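PDB 3PF2: cell wall surface anchor family protein from Streptococcus agalactiae serogroup V, which probably serves as the major (backbone) pilin that builds the shaft of a cell-surface pilus, the present chain being its calcium-binding C-terminal fragment. Local coordinates for residues D12-G17 and A21-G26; F29-K34 and D51-G56; A144-A149 and E249-A254. All blocks are in the same frame, centred on the assembly; numbering follows the deposited sequence.

Contact 1 of 3, residues D12-G17 and A21-G26; sequences DVKKLG and AGYTIG. With CA (calcium ion), chain B.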
loop_
_atom_site.group_PDB
_atom_site.type_symbol
_atom_site.label_atom_id
_atom_site.label_comp_id
_atom_site.label_asym_id
_atom_site.label_seq_id
_atom_site.Cartn_x
_atom_site.Cartn_y
_atom_site.Cartn_z
ATOM N N ASP A 12 3.965 5.368 -9.826
ATOM C CA ASP A 12 4.956 4.999 -8.811
ATOM C C ASP A 12 4.250 4.833 -7.466
ATOM O O ASP A 12 3.063 5.116 -7.326
ATOM C CB ASP A 12 6.001 6.109 -8.646
ATOM C CG ASP A 12 6.881 6.295 -9.876
ATOM O OD1 ASP A 12 6.857 5.425 -10.792
ATOM O OD2 ASP A 12 7.581 7.324 -9.926
ATOM N N VAL A 13 5.000 4.346 -6.479
ATOM C CA VAL A 13 4.520 4.259 -5.115
ATOM C C VAL A 13 5.608 4.728 -4.168
ATOM O O VAL A 13 6.806 4.576 -4.461
ATOM C CB VAL A 13 4.077 2.827 -4.751
ATOM C CG1 VAL A 13 5.286 1.867 -4.668
ATOM C CG2 VAL A 13 3.230 2.817 -3.476
ATOM N N LYS A 14 5.159 5.290 -3.042
ATOM C CA LYS A 14 6.002 5.753 -1.914
ATOM C C LYS A 14 6.647 7.104 -2.186
ATOM O O LYS A 14 6.482 8.043 -1.395
ATOM C CB LYS A 14 7.024 4.682 -1.444
ATOM C CG LYS A 14 7.759 5.010 -0.107
ATOM C CD LYS A 14 8.452 3.755 0.448
ATOM C CE LYS A 14 9.122 4.042 1.767
ATOM N NZ LYS A 14 9.724 2.782 2.344
ATOM N N LYS A 15 7.393 7.197 -3.284
ATOM C CA LYS A 15 7.961 8.453 -3.734
ATOM C C LYS A 15 8.202 8.356 -5.231
ATOM O O LYS A 15 8.191 7.260 -5.812
ATOM C CB LYS A 15 9.295 8.723 -3.025
ATOM C CG LYS A 15 10.392 7.707 -3.385
ATOM C CD LYS A 15 11.556 7.753 -2.401
ATOM C CE LYS A 15 12.722 6.923 -2.908
ATOM N NZ LYS A 15 13.734 6.738 -1.795
ATOM N N LEU A 16 8.476 9.500 -5.854
ATOM C CA LEU A 16 8.818 9.496 -7.275
ATOM C C LEU A 16 10.054 8.668 -7.537
ATOM O O LEU A 16 11.100 8.848 -6.878
ATOM C CB LEU A 16 9.021 10.925 -7.804
ATOM C CG LEU A 16 7.733 11.750 -7.889
ATOM C CD1 LEU A 16 8.084 13.194 -8.249
ATOM C CD2 LEU A 16 6.797 11.152 -8.945
ATOM N N GLY A 17 9.922 7.743 -8.485
ATOM C CA GLY A 17 11.032 6.910 -8.920
ATOM C C GLY A 17 11.035 5.527 -8.293
ATOM O O GLY A 17 11.869 4.688 -8.664
ATOM N N ALA A 21 7.058 -1.292 -2.700
ATOM C CA ALA A 21 7.127 -0.928 -1.288
ATOM C C ALA A 21 6.307 -1.863 -0.423
ATOM O O ALA A 21 5.305 -2.415 -0.869
ATOM C CB ALA A 21 6.659 0.510 -1.081
ATOM N N GLY A 22 6.750 -2.022 0.824
ATOM C CA GLY A 22 6.048 -2.858 1.799
ATOM C C GLY A 22 5.503 -2.025 2.948
ATOM O O GLY A 22 6.178 -1.099 3.446
ATOM N N TYR A 23 4.277 -2.346 3.365
ATOM C CA TYR A 23 3.579 -1.561 4.397
ATOM C C TYR A 23 2.800 -2.426 5.345
ATOM O O TYR A 23 2.371 -3.522 5.004
ATOM C CB TYR A 23 2.600 -0.564 3.764
ATOM C CG TYR A 23 3.259 0.549 3.008
ATOM C CD1 TYR A 23 3.857 1.604 3.681
ATOM C CD2 TYR A 23 3.290 0.543 1.609
ATOM C CE1 TYR A 23 4.476 2.651 2.996
ATOM C CE2 TYR A 23 3.894 1.581 0.910
ATOM C CZ TYR A 23 4.496 2.619 1.603
ATOM O OH TYR A 23 5.101 3.649 0.915
ATOM N N THR A 24 2.611 -1.902 6.549
ATOM C CA THR A 24 1.677 -2.460 7.508
ATOM C C THR A 24 0.271 -2.014 7.119
ATOM O O THR A 24 0.076 -0.888 6.658
ATOM C CB THR A 24 2.064 -1.997 8.914
ATOM O OG1 THR A 24 3.306 -2.614 9.269
ATOM C CG2 THR A 24 1.009 -2.353 9.974
ATOM N N ILE A 25 -0.689 -2.920 7.269
ATOM C CA ILE A 25 -2.096 -2.624 6.965
ATOM C C ILE A 25 -2.532 -1.381 7.736
ATOM O O ILE A 25 -2.255 -1.252 8.925
ATOM C CB ILE A 25 -3.007 -3.828 7.288
ATOM C CG1 ILE A 25 -2.864 -4.887 6.182
ATOM C CG2 ILE A 25 -4.481 -3.367 7.469
ATOM C CD1 ILE A 25 -3.710 -6.182 6.383
ATOM N N GLY A 26 -3.190 -0.449 7.051
ATOM C CA GLY A 26 -3.630 0.790 7.700
ATOM C C GLY A 26 -2.663 1.961 7.655
ATOM O O GLY A 26 -3.047 3.103 7.932
HETATM CA CA CA B . 6.654 3.681 -12.191
HETATM O O HOH W 1 7.347 1.287 2.562
HETATM O O HOH W 2 6.193 1.475 -12.912
HETATM O O HOH W 3 8.933 3.552 -12.893
#

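Contact 2 of 3, residues F29-K34 and D51-G56; sequences FKWFLK and DKFADG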
loop_
_atom_site.group_PDB
_atom_site.type_symbol
_atom_site.label_atom_id
_atom_site.label_comp_id
_atom_site.label_asym_id
_atom_site.label_seq_id
_atom_site.Cartn_x
_atom_site.Cartn_y
_atom_site.Cartn_z
ATOM N N PHE A 29 0.111 5.789 2.696
ATOM C CA PHE A 29 1.230 6.092 1.804
ATOM C C PHE A 29 0.657 6.690 0.513
ATOM O O PHE A 29 -0.551 6.687 0.307
ATOM C CB PHE A 29 2.032 4.816 1.469
ATOM C CG PHE A 29 1.223 3.772 0.771
ATOM C CD1 PHE A 29 1.110 3.771 -0.622
ATOM C CD2 PHE A 29 0.514 2.827 1.502
ATOM C CE1 PHE A 29 0.307 2.811 -1.261
ATOM C CE2 PHE A 29 -0.273 1.866 0.868
ATOM C CZ PHE A 29 -0.366 1.863 -0.516
ATOM N N LYS A 30 1.533 7.166 -0.355
ATOM C CA LYS A 30 1.097 7.767 -1.615
ATOM C C LYS A 30 1.430 6.916 -2.823
ATOM O O LYS A 30 2.552 6.423 -2.939
ATOM C CB LYS A 30 1.738 9.130 -1.799
ATOM C CG LYS A 30 1.335 10.126 -0.706
ATOM C CD LYS A 30 1.889 11.490 -0.997
ATOM C CE LYS A 30 1.335 12.518 -0.015
ATOM N NZ LYS A 30 1.998 12.414 1.317
ATOM N N TRP A 31 0.458 6.769 -3.724
ATOM C CA TRP A 31 0.740 6.383 -5.109
ATOM C C TRP A 31 0.977 7.688 -5.864
ATOM O O TRP A 31 0.496 8.749 -5.436
ATOM C CB TRP A 31 -0.456 5.669 -5.725
ATOM C CG TRP A 31 -0.883 4.397 -5.061
ATOM C CD1 TRP A 31 -1.908 4.252 -4.172
ATOM C CD2 TRP A 31 -0.336 3.084 -5.261
ATOM N NE1 TRP A 31 -2.029 2.941 -3.791
ATOM C CE2 TRP A 31 -1.076 2.199 -4.447
ATOM C CE3 TRP A 31 0.712 2.569 -6.058
ATOM C CZ2 TRP A 31 -0.818 0.824 -4.394
ATOM C CZ3 TRP A 31 0.980 1.187 -5.994
ATOM C CH2 TRP A 31 0.207 0.337 -5.177
ATOM N N PHE A 32 1.707 7.627 -6.977
ATOM C CA PHE A 32 1.903 8.822 -7.818
ATOM C C PHE A 32 1.472 8.521 -9.246
ATOM O O PHE A 32 2.088 7.687 -9.908
ATOM C CB PHE A 32 3.362 9.279 -7.792
ATOM C CG PHE A 32 3.814 9.721 -6.430
ATOM C CD1 PHE A 32 3.802 11.059 -6.079
ATOM C CD2 PHE A 32 4.217 8.779 -5.488
ATOM C CE1 PHE A 32 4.204 11.465 -4.776
ATOM C CE2 PHE A 32 4.605 9.160 -4.198
ATOM C CZ PHE A 32 4.613 10.510 -3.847
ATOM N N LEU A 33 0.391 9.165 -9.690
ATOM C CA LEU A 33 -0.063 9.022 -11.073
ATOM C C LEU A 33 0.676 10.070 -11.877
ATOM O O LEU A 33 0.657 11.260 -11.530
ATOM C CB LEU A 33 -1.572 9.258 -11.174
ATOM C CG LEU A 33 -2.600 8.212 -10.696
ATOM C CD1 LEU A 33 -2.143 7.342 -9.532
ATOM C CD2 LEU A 33 -4.002 8.800 -10.461
ATOM N N LYS A 34 1.331 9.649 -12.951
ATOM C CA LYS A 34 2.255 10.526 -13.645
ATOM C C LYS A 34 1.923 10.565 -15.120
ATOM O O LYS A 34 1.688 9.530 -15.708
ATOM C CB LYS A 34 3.699 10.030 -13.488
ATOM C CG LYS A 34 4.141 9.841 -12.027
ATOM C CD LYS A 34 5.221 8.737 -11.912
ATOM C CE LYS A 34 6.545 9.125 -12.615
ATOM N NZ LYS A 34 7.574 8.043 -12.511
ATOM N N ASP A 51 -8.702 5.451 -12.244
ATOM C CA ASP A 51 -7.896 4.481 -11.503
ATOM C C ASP A 51 -8.831 3.587 -10.702
ATOM O O ASP A 51 -9.461 4.039 -9.731
ATOM C CB ASP A 51 -6.927 5.239 -10.588
ATOM C CG ASP A 51 -5.901 4.336 -9.919
ATOM O OD1 ASP A 51 -6.217 3.167 -9.627
ATOM O OD2 ASP A 51 -4.784 4.841 -9.672
ATOM N N LYS A 52 -8.945 2.324 -11.127
ATOM C CA LYS A 52 -9.742 1.340 -10.414
ATOM C C LYS A 52 -8.831 0.675 -9.380
ATOM O O LYS A 52 -7.938 -0.097 -9.733
ATOM C CB LYS A 52 -10.352 0.310 -11.374
ATOM C CG LYS A 52 -11.252 -0.709 -10.670
ATOM C CD LYS A 52 -11.997 -1.606 -11.652
ATOM C CE LYS A 52 -12.436 -2.914 -10.994
ATOM N NZ LYS A 52 -13.130 -2.741 -9.689
ATOM N N PHE A 53 -9.018 1.021 -8.110
ATOM C CA PHE A 53 -8.154 0.458 -7.066
ATOM C C PHE A 53 -8.512 -0.985 -6.734
ATOM O O PHE A 53 -9.691 -1.328 -6.631
ATOM C CB PHE A 53 -8.149 1.353 -5.818
ATOM C CG PHE A 53 -7.396 2.622 -6.012
ATOM C CD1 PHE A 53 -5.998 2.639 -5.916
ATOM C CD2 PHE A 53 -8.066 3.807 -6.340
ATOM C CE1 PHE A 53 -5.280 3.829 -6.117
ATOM C CE2 PHE A 53 -7.358 4.989 -6.535
ATOM C CZ PHE A 53 -5.965 5.006 -6.426
ATOM N N ALA A 54 -7.489 -1.834 -6.606
ATOM C CA ALA A 54 -7.657 -3.233 -6.193
ATOM C C ALA A 54 -8.451 -3.330 -4.892
ATOM O O ALA A 54 -8.418 -2.409 -4.073
ATOM C CB ALA A 54 -6.290 -3.899 -6.015
ATOM N N ASP A 55 -9.169 -4.443 -4.721
ATOM C CA ASP A 55 -9.953 -4.701 -3.512
ATOM C C ASP A 55 -9.172 -4.425 -2.230
ATOM O O ASP A 55 -9.724 -3.901 -1.262
ATOM C CB ASP A 55 -10.417 -6.165 -3.492
ATOM C CG ASP A 55 -11.431 -6.479 -4.583
ATOM O OD1 ASP A 55 -11.869 -5.545 -5.282
ATOM O OD2 ASP A 55 -11.779 -7.670 -4.747
ATOM N N GLY A 56 -7.899 -4.815 -2.239
ATOM C CA GLY A 56 -7.037 -4.753 -1.059
ATOM C C GLY A 56 -6.455 -3.379 -0.785
ATOM O O GLY A 56 -5.623 -3.225 0.114
#

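Contact 3 of 3, residues A144-A149 and E249-A254; sequences AVLGKA and EIKGLA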
loop_
_atom_site.group_PDB
_atom_site.type_symbol
_atom_site.label_atom_id
_atom_site.label_comp_id
_atom_site.label_asym_id
_atom_site.label_seq_id
_atom_site.Cartn_x
_atom_site.Cartn_y
_atom_site.Cartn_z
ATOM N N ALA A 144 -6.247 -7.674 1.437
ATOM C CA ALA A 144 -4.970 -8.054 0.841
ATOM C C ALA A 144 -4.673 -9.530 1.073
ATOM O O ALA A 144 -5.074 -10.107 2.105
ATOM C CB ALA A 144 -3.846 -7.201 1.430
ATOM N N VAL A 145 -3.976 -10.152 0.124
ATOM C CA VAL A 145 -3.416 -11.485 0.371
ATOM C C VAL A 145 -2.029 -11.260 0.942
ATOM O O VAL A 145 -1.245 -10.507 0.364
ATOM C CB VAL A 145 -3.341 -12.341 -0.913
ATOM C CG1 VAL A 145 -2.637 -13.682 -0.637
ATOM C CG2 VAL A 145 -4.725 -12.631 -1.425
ATOM N N LEU A 146 -1.733 -11.887 2.082
ATOM C CA LEU A 146 -0.446 -11.659 2.737
ATOM C C LEU A 146 0.714 -12.237 1.914
ATOM O O LEU A 146 0.691 -13.407 1.531
ATOM C CB LEU A 146 -0.465 -12.185 4.178
ATOM C CG LEU A 146 -1.559 -11.593 5.081
ATOM C CD1 LEU A 146 -1.363 -12.059 6.512
ATOM C CD2 LEU A 146 -1.591 -10.048 5.046
ATOM N N GLY A 147 1.700 -11.383 1.628
ATOM C CA GLY A 147 2.864 -11.736 0.814
ATOM C C GLY A 147 2.650 -11.564 -0.676
ATOM O O GLY A 147 3.552 -11.855 -1.471
ATOM N N LYS A 148 1.462 -11.098 -1.063
ATOM C CA LYS A 148 1.129 -10.946 -2.493
ATOM C C LYS A 148 1.302 -9.510 -2.978
ATOM O O LYS A 148 0.946 -8.568 -2.272
ATOM C CB LYS A 148 -0.301 -11.433 -2.757
ATOM C CG LYS A 148 -0.637 -11.602 -4.233
ATOM C CD LYS A 148 -2.082 -12.057 -4.389
ATOM C CE LYS A 148 -2.422 -12.349 -5.847
ATOM N NZ LYS A 148 -1.791 -13.608 -6.298
ATOM N N ALA A 149 1.848 -9.339 -4.186
ATOM C CA ALA A 149 1.928 -8.003 -4.785
ATOM C C ALA A 149 0.525 -7.448 -5.061
ATOM O O ALA A 149 -0.337 -8.120 -5.651
ATOM C CB ALA A 149 2.746 -8.038 -6.052
ATOM N N GLU A 249 -1.920 -15.660 15.629
ATOM C CA GLU A 249 -1.410 -15.081 14.381
ATOM C C GLU A 249 -1.378 -13.566 14.463
ATOM O O GLU A 249 -2.055 -12.966 15.296
ATOM C CB GLU A 249 -2.314 -15.476 13.201
ATOM C CG GLU A 249 -2.436 -16.980 12.948
ATOM C CD GLU A 249 -3.328 -17.306 11.779
ATOM O OE1 GLU A 249 -4.003 -16.383 11.257
ATOM O OE2 GLU A 249 -3.344 -18.494 11.382
ATOM N N ILE A 250 -0.577 -12.943 13.597
ATOM C CA ILE A 250 -0.681 -11.507 13.369
ATOM C C ILE A 250 -0.734 -11.308 11.856
ATOM O O ILE A 250 0.063 -11.897 11.118
ATOM C CB ILE A 250 0.478 -10.710 14.043
ATOM C CG1 ILE A 250 0.320 -9.195 13.830
ATOM C CG2 ILE A 250 1.846 -11.178 13.531
ATOM C CD1 ILE A 250 -0.879 -8.578 14.555
ATOM N N LYS A 251 -1.674 -10.484 11.402
ATOM C CA LYS A 251 -1.863 -10.249 9.971
ATOM C C LYS A 251 -1.661 -8.781 9.635
ATOM O O LYS A 251 -2.210 -7.895 10.297
ATOM C CB LYS A 251 -3.258 -10.700 9.510
ATOM C CG LYS A 251 -3.569 -12.164 9.821
ATOM C CD LYS A 251 -4.898 -12.620 9.234
ATOM C CE LYS A 251 -4.772 -12.867 7.738
ATOM N NZ LYS A 251 -5.916 -13.660 7.171
ATOM N N GLY A 252 -0.849 -8.529 8.618
ATOM C CA GLY A 252 -0.739 -7.183 8.077
ATOM C C GLY A 252 0.442 -6.360 8.548
ATOM O O GLY A 252 0.326 -5.150 8.713
ATOM N N LEU A 253 1.581 -7.005 8.788
ATOM C CA LEU A 253 2.805 -6.269 9.076
ATOM C C LEU A 253 3.707 -6.099 7.858
ATOM O O LEU A 253 3.861 -7.019 7.050
ATOM C CB LEU A 253 3.612 -6.956 10.183
ATOM C CG LEU A 253 2.872 -7.185 11.496
ATOM C CD1 LEU A 253 3.766 -8.055 12.391
ATOM C CD2 LEU A 253 2.483 -5.867 12.196
ATOM N N ALA A 254 4.350 -4.935 7.772
ATOM C CA ALA A 254 5.261 -4.642 6.664
ATOM C C ALA A 254 6.408 -5.639 6.577
ATOM O O ALA A 254 6.927 -6.079 7.593
ATOM C CB ALA A 254 5.832 -3.227 6.803
#

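Contact 1 of 3, residues D12-G17 and A21-G26
Lys14 runs the aliphatic part of its side chain across the hydroxyl end of Tyr23, just beyond the oxygen and at an oblique angle: CB and CG of Lys14 each approach Tyr23 OH to 3.2 Å, and CD follows close behind. With CG anti to the backbone N (chi1 -170°) and the chain extended beyond, the lysine passes Ala21, whose CB meets Lys14 CD at 4.0 Å, but its amine stops short of the neighbouring backbone, and a water fills the gap. Lys14 NZ donates to this water at 2.8 Å, and the water in turn donates to Gly22 O and sits over one face of the Tyr23 ring, toward its rim. The stronger partner of this amine is Asp258, through a salt bridge. Deeper in, Val13 CG1 packs on Ala21 CB at 4.1 Å. The contact spans a change of sheet: strand 9-13 is an outer strand of an antiparallel sheet in the N-terminal Ig-like domain of the fragment, probably of the CNA-A type, whereas strand 20-22 runs parallel to strand 178-190, which leads into the prealbumin-like domain. At the other end of 12-17, Asp12 OD1 binds calcium at 2.2 Å, in a site completed by Asp10, Lys11 O, Asp19 and two waters. Its second oxygen, Asp12 OD2, accepts Gly17 N at 2.8 Å in a nearly straight bond (170°) that comes from above the carboxylate plane.

Contact 2 of 3, residues F29-K34 and D51-G56
This is core packing between the two sheets of a beta sandwich, with strand 29-35 in one sheet and the end of strand 46-52, running into a loop, in the other. The backbones stand well apart, and four buried side chains bridge them. Trp31 and Phe53 come in from opposite sheets and pass alongside one another, touching where Trp31 CD1 lies 3.9 Å from Phe53 CE1. The five-membered ring of Trp31 and the Phe53 ring are inclined at 44°, neither stacked nor edge-to-face. Within its own strand Trp31 is backed by Phe29, whose CE1 lies 3.4 Å above the indole plane and toward its rim. Beside the aromatic pair, Leu33 CD1 touches Asp51 OD2 at 3.6 Å. Asp51 turns inward, with CG anti to the backbone N (chi1 -172°), and its OD1 lies 3.5 Å above the centre of the Phe53 ring. Asp51 OD2 takes a hydrogen bond from Lys11 NZ, and the Lys11 side chain lies against Trp31. Asn152 lies next to Asp51 and touches both Trp31 and Phe53. A lysine, an asparagine and an aspartate enclosed by aromatic and aliphatic side chains are consistent with the intramolecular isopeptide site of CNA-A-type Ig-like pilin domains.

Contact 3 of 3, residues A144-A149 and E249-A254
Leu146 and Lys251 meet at about a right angle, the leucine reaching out from a turn and the lysine running across its end. One methyl does most of the work: Leu146 CD1 lies 3.7 Å from Lys251 CE and 3.8 Å from Lys251 CB, so it fits into the bend of the lysine chain. That bend is at chi3 (77°), which folds the far end of the chain back over the methyl instead of letting it run straight on. The other branch, Leu146 CD2, points to the backbone and comes within 4.0 Å of Gly252 N. No hydrogen bond joins the two segments, and the contact between them is one of aliphatic packing. The polar end of Lys251 is held elsewhere, by a salt bridge from NZ to Asp305, and the same carboxylate accepts Leu146 N, tying both partners to one acid. Leu146 projects from a type II beta turn running from Val145 to Lys148, closed by Lys148 N to Val145 O at 3.1 Å, with Gly147 at positive phi (87°) in its third position. The contact therefore joins a turn in the loop between strands 132-140 and 150-151 to the prealbumin-like domain. On that side Gly252 and Leu253 are both paired with the single residue Gly182 of strand 178-190, a G1 beta bulge with glycine in its first position.

Contact 1 connects the other two. Its centre is about 10 Å from that of contact 2 and about 14 Å from that of contact 3, whereas contacts 2 and 3, with centres about 18 Å apart, do not touch. Toward contact 2, Asp12 OD2 forms a salt bridge with Lys34 NZ (2.7 Å), linking the calcium site to strand 29-35, and Tyr23 stacks on Phe29. The side chain of Trp31 is about 9 Å from that calcium. Toward contact 3, Ile25 N probably bonds to Gly252 O (2.8 Å) and Ala254 N to Thr24 OG1, which brings 21-26 onto the same strand end, 249-254, that 144-149 packs against. Contact 3 lies away from the metal sites.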